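Local coordinates for protein YHDH (Escherichia coli, PDB 1O89) that probably catalyses the NADPH-dependent reduction of acrylyl-CoA to propanoyl-CoA, at residues G169-T174 and V232-I237; Q194-S199 and A213-P218. One frame throughout, in Å; residues are numbered along the deposited sequence.

Contact 1: residues G169-T174 and V232-I237; sequences GEIVVT and VWAGAI
Val172 sits squarely over the indole of Trp233. Its CG1 is 3.5 Å from the centroid of the five-membered ring and only 3° off the ring normal, a CH-pi contact, while CB hangs over the middle of the same face. Val232 CG2 covers the opposite face. At the ring edge, in plane, comes Glu170 CB. Farther along that chain OE1 approaches CZ3 of Trp233 obliquely (3.5 Å), the carboxylate turned 22° from the indole, but its main partner is Arg215 in a salt bridge. Trp233 NE1 is hydrogen-bonded to Gln251 OE1. Val172 holds CG1 between its backbone N and carbonyl carbon (chi1 67°), which also presses that methyl tightly on Ala236 CB at 3.5 Å. On the other face Ile171 CD1 packs close on Gly235, 3.4 Å from its N. Val173 and Ile237 continue that surface under Leu188 of helix 179-190. Between the backbones run hydrogen bonds from Ile237 N to Val172 O (2.9 Å) and from Thr174 N to Ile237 O (3.0 Å). This pairing of parallel strands, with helices covering both faces, is the topological switch point of a Rossmann-type dinucleotide-binding sheet, where the strand order reverses.

Contact 2: residues Q194-S199 and A213-P218; sequences QVVAVS and ASRVLP
The guanidinium of Arg215 lies beneath Val196, whose CG1 stands over one face, while CG2 reaches the same face obliquely, 3.6 Å from Arg215 NE and 3.9 Å from its NH2. NH2, in the salt bridge to Glu170, probably helps to orient the flat group. The Gln194 amide, at the margin, brings NE2 to 3.7 Å from Ser214 OG, a contact rather than a bond. With CG1 anti to the backbone N (chi1 176°), Val196 directs that methyl across to Leu217 CG at 3.7 Å, while CG2 comes nearest to the arginine; Trp233 touches all three side chains. Were Val196 replaced by an alanine, the loss of both methyls would probably open a gap between Leu217 and the guanidinium and leave the arginine freer to swing. On the face of Ala197 and Val216, Leu208 of helix 205-211 packs on both; Ala197 CB also meets Ala213 CB at 3.8 Å. Hydrogen bonds zip the backbones together, among them Leu217 N to Ala197 O (3.0 Å) and Ser199 N to Leu217 O (3.1 Å). Ser199, whose OG is hydrogen-bonded to Thr204 OG1 and the Arg201 carbonyl, belongs to the NADP(+) site. Strand, helix 205-211 and strand form a beta-alpha-beta unit of the Rossmann fold, with the cofactor bound at the C-terminal ends of its strands.

Contacts 1 and 2, with centres about 9 Å apart, belong to one six-stranded parallel sheet in the order 213-218, 195-199, 170-173, 233-238, 256-260, 282-285. Strands 170-173 and 195-199 are neighbours, joined by probable hydrogen bonds from Val196 N to Ile171 O and from Val198 N to Val173 O. Along the chain contact 2 is nested within the loop closed by contact 1, since the chain builds outward to strand 213-218 before returning to strand 233-238 on the far side of 170-173. The strand order, not the strand direction, reverses at 170-173; because all strands are parallel, the NADP(+)-binding residues Ser177, Ser199 and Arg219 gather at their C-terminal edge, as in Rossmann folds.

Contact 1: residues G169-T174 and V232-I237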
# COMPACT_ATOMS: atom_id res chain seq x y z
N GLY A 169 -5.28 -16.93 5.65
CA GLY A 169 -5.60 -16.65 7.04
C GLY A 169 -6.82 -15.77 7.25
O GLY A 169 -7.62 -15.51 6.34
N GLU A 170 -6.93 -15.28 8.47
CA GLU A 170 -8.09 -14.52 8.89
C GLU A 170 -8.08 -13.11 8.29
O GLU A 170 -7.04 -12.47 8.19
CB GLU A 170 -8.14 -14.44 10.42
CG GLU A 170 -8.46 -15.75 11.11
CD GLU A 170 -8.89 -15.56 12.56
OE1 GLU A 170 -8.19 -14.82 13.28
OE2 GLU A 170 -9.91 -16.13 12.98
N ILE A 171 -9.26 -12.64 7.91
CA ILE A 171 -9.43 -11.27 7.45
C ILE A 171 -10.16 -10.47 8.52
O ILE A 171 -11.27 -10.83 8.90
CB ILE A 171 -10.22 -11.21 6.15
CG1 ILE A 171 -9.66 -12.18 5.11
CG2 ILE A 171 -10.21 -9.77 5.59
CD1 ILE A 171 -8.21 -11.93 4.72
N VAL A 172 -9.55 -9.38 8.98
CA VAL A 172 -10.20 -8.48 9.92
C VAL A 172 -10.89 -7.31 9.21
O VAL A 172 -10.29 -6.65 8.36
CB VAL A 172 -9.21 -7.98 11.02
CG1 VAL A 172 -8.12 -7.07 10.45
CG2 VAL A 172 -9.97 -7.29 12.14
N VAL A 173 -12.15 -7.06 9.55
CA VAL A 173 -12.90 -5.90 9.07
C VAL A 173 -13.17 -4.95 10.23
O VAL A 173 -13.79 -5.35 11.22
CB VAL A 173 -14.22 -6.32 8.44
CG1 VAL A 173 -14.97 -5.09 7.92
CG2 VAL A 173 -13.99 -7.34 7.32
N THR A 174 -12.71 -3.71 10.13
CA THR A 174 -12.98 -2.73 11.18
C THR A 174 -14.25 -1.92 10.85
O THR A 174 -14.74 -1.95 9.71
CB THR A 174 -11.76 -1.84 11.40
OG1 THR A 174 -11.50 -1.06 10.23
CG2 THR A 174 -10.47 -2.68 11.59
N VAL A 232 -1.17 -11.84 12.93
CA VAL A 232 -2.46 -12.56 12.98
C VAL A 232 -3.34 -12.43 11.73
O VAL A 232 -4.13 -13.34 11.46
CB VAL A 232 -3.28 -12.19 14.27
CG1 VAL A 232 -2.66 -12.81 15.52
CG2 VAL A 232 -3.42 -10.69 14.46
N TRP A 233 -3.23 -11.36 10.94
CA TRP A 233 -4.14 -11.17 9.79
C TRP A 233 -3.50 -11.39 8.42
O TRP A 233 -2.43 -10.87 8.13
CB TRP A 233 -4.78 -9.77 9.78
CG TRP A 233 -5.22 -9.26 11.09
CD1 TRP A 233 -4.80 -8.11 11.69
CD2 TRP A 233 -6.17 -9.86 11.97
NE1 TRP A 233 -5.41 -7.97 12.91
CE2 TRP A 233 -6.27 -9.02 13.10
CE3 TRP A 233 -6.94 -11.02 11.92
CZ2 TRP A 233 -7.11 -9.32 14.18
CZ3 TRP A 233 -7.78 -11.32 12.98
CH2 TRP A 233 -7.85 -10.47 14.10
N ALA A 234 -4.19 -12.16 7.57
CA ALA A 234 -3.77 -12.33 6.17
C ALA A 234 -4.13 -11.10 5.36
O ALA A 234 -3.40 -10.70 4.43
CB ALA A 234 -4.44 -13.55 5.57
N GLY A 235 -5.28 -10.52 5.69
CA GLY A 235 -5.76 -9.31 5.06
C GLY A 235 -6.66 -8.52 5.99
O GLY A 235 -7.06 -9.00 7.06
N ALA A 236 -7.00 -7.30 5.56
CA ALA A 236 -7.84 -6.43 6.37
C ALA A 236 -8.58 -5.40 5.52
O ALA A 236 -8.08 -4.94 4.49
CB ALA A 236 -6.99 -5.72 7.47
N ILE A 237 -9.79 -5.08 5.94
CA ILE A 237 -10.56 -4.02 5.32
C ILE A 237 -10.85 -3.04 6.43
O ILE A 237 -11.61 -3.35 7.35
CB ILE A 237 -11.87 -4.58 4.69
CG1 ILE A 237 -11.53 -5.44 3.48
CG2 ILE A 237 -12.81 -3.46 4.28
CD1 ILE A 237 -12.70 -6.04 2.75

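Contact 2: residues Q194-S199 and A213-P218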
# COMPACT_ATOMS: atom_id res chain seq x y z
N GLN A 194 -12.34 -16.50 6.25
CA GLN A 194 -12.66 -16.52 7.67
C GLN A 194 -12.57 -15.08 8.16
O GLN A 194 -11.49 -14.48 8.11
CB GLN A 194 -11.67 -17.41 8.42
CG GLN A 194 -11.90 -17.46 9.92
CD GLN A 194 -11.57 -18.81 10.53
OE1 GLN A 194 -10.71 -19.54 10.03
NE2 GLN A 194 -12.22 -19.14 11.63
N VAL A 195 -13.69 -14.53 8.61
CA VAL A 195 -13.76 -13.11 8.92
C VAL A 195 -13.83 -12.84 10.41
O VAL A 195 -14.52 -13.54 11.14
CB VAL A 195 -14.98 -12.47 8.25
CG1 VAL A 195 -14.91 -10.94 8.35
CG2 VAL A 195 -15.09 -12.92 6.79
N VAL A 196 -13.07 -11.85 10.86
CA VAL A 196 -13.17 -11.33 12.21
C VAL A 196 -13.65 -9.89 12.09
O VAL A 196 -12.95 -9.05 11.51
CB VAL A 196 -11.80 -11.35 12.94
CG1 VAL A 196 -11.92 -10.70 14.33
CG2 VAL A 196 -11.29 -12.78 13.06
N ALA A 197 -14.84 -9.62 12.61
CA ALA A 197 -15.41 -8.29 12.66
C ALA A 197 -14.96 -7.56 13.93
O ALA A 197 -15.00 -8.13 15.02
CB ALA A 197 -16.91 -8.37 12.61
N VAL A 198 -14.56 -6.31 13.77
CA VAL A 198 -14.24 -5.44 14.89
C VAL A 198 -15.33 -4.38 15.00
O VAL A 198 -15.49 -3.57 14.09
CB VAL A 198 -12.87 -4.75 14.68
CG1 VAL A 198 -12.61 -3.71 15.77
CG2 VAL A 198 -11.74 -5.78 14.63
N SER A 199 -16.07 -4.39 16.10
CA SER A 199 -17.12 -3.39 16.34
C SER A 199 -16.97 -2.72 17.71
O SER A 199 -16.66 -3.39 18.70
CB SER A 199 -18.49 -4.06 16.27
OG SER A 199 -19.50 -3.17 16.72
N ALA A 213 -19.22 -13.37 10.23
CA ALA A 213 -18.04 -13.22 11.06
C ALA A 213 -17.92 -14.43 11.99
O ALA A 213 -18.90 -14.80 12.64
CB ALA A 213 -18.12 -11.94 11.87
N SER A 214 -16.74 -15.04 12.04
CA SER A 214 -16.49 -16.15 12.97
C SER A 214 -16.25 -15.66 14.40
O SER A 214 -16.55 -16.37 15.35
CB SER A 214 -15.29 -16.98 12.53
OG SER A 214 -15.42 -17.39 11.18
N ARG A 215 -15.69 -14.46 14.55
CA ARG A 215 -15.54 -13.85 15.87
C ARG A 215 -15.61 -12.33 15.80
O ARG A 215 -15.38 -11.72 14.75
CB ARG A 215 -14.25 -14.31 16.58
CG ARG A 215 -13.23 -15.01 15.68
CD ARG A 215 -12.00 -15.51 16.41
NE ARG A 215 -10.77 -14.90 15.92
CZ ARG A 215 -10.00 -14.06 16.61
NH1 ARG A 215 -10.31 -13.69 17.85
NH2 ARG A 215 -8.89 -13.57 16.06
N VAL A 216 -15.93 -11.73 16.94
CA VAL A 216 -16.10 -10.29 17.04
C VAL A 216 -15.27 -9.71 18.20
O VAL A 216 -15.46 -10.09 19.35
CB VAL A 216 -17.58 -9.91 17.24
CG1 VAL A 216 -17.74 -8.38 17.34
CG2 VAL A 216 -18.46 -10.51 16.13
N LEU A 217 -14.38 -8.78 17.87
CA LEU A 217 -13.54 -8.11 18.85
C LEU A 217 -14.04 -6.68 19.12
O LEU A 217 -14.60 -6.04 18.23
CB LEU A 217 -12.10 -8.07 18.31
CG LEU A 217 -11.56 -9.41 17.80
CD1 LEU A 217 -10.14 -9.27 17.30
CD2 LEU A 217 -11.64 -10.47 18.89
N PRO A 218 -13.84 -6.17 20.34
CA PRO A 218 -14.13 -4.76 20.63
C PRO A 218 -13.12 -3.78 20.02
O PRO A 218 -11.93 -4.11 19.90
CB PRO A 218 -14.11 -4.69 22.17
CG PRO A 218 -13.26 -5.84 22.60
CD PRO A 218 -13.34 -6.88 21.53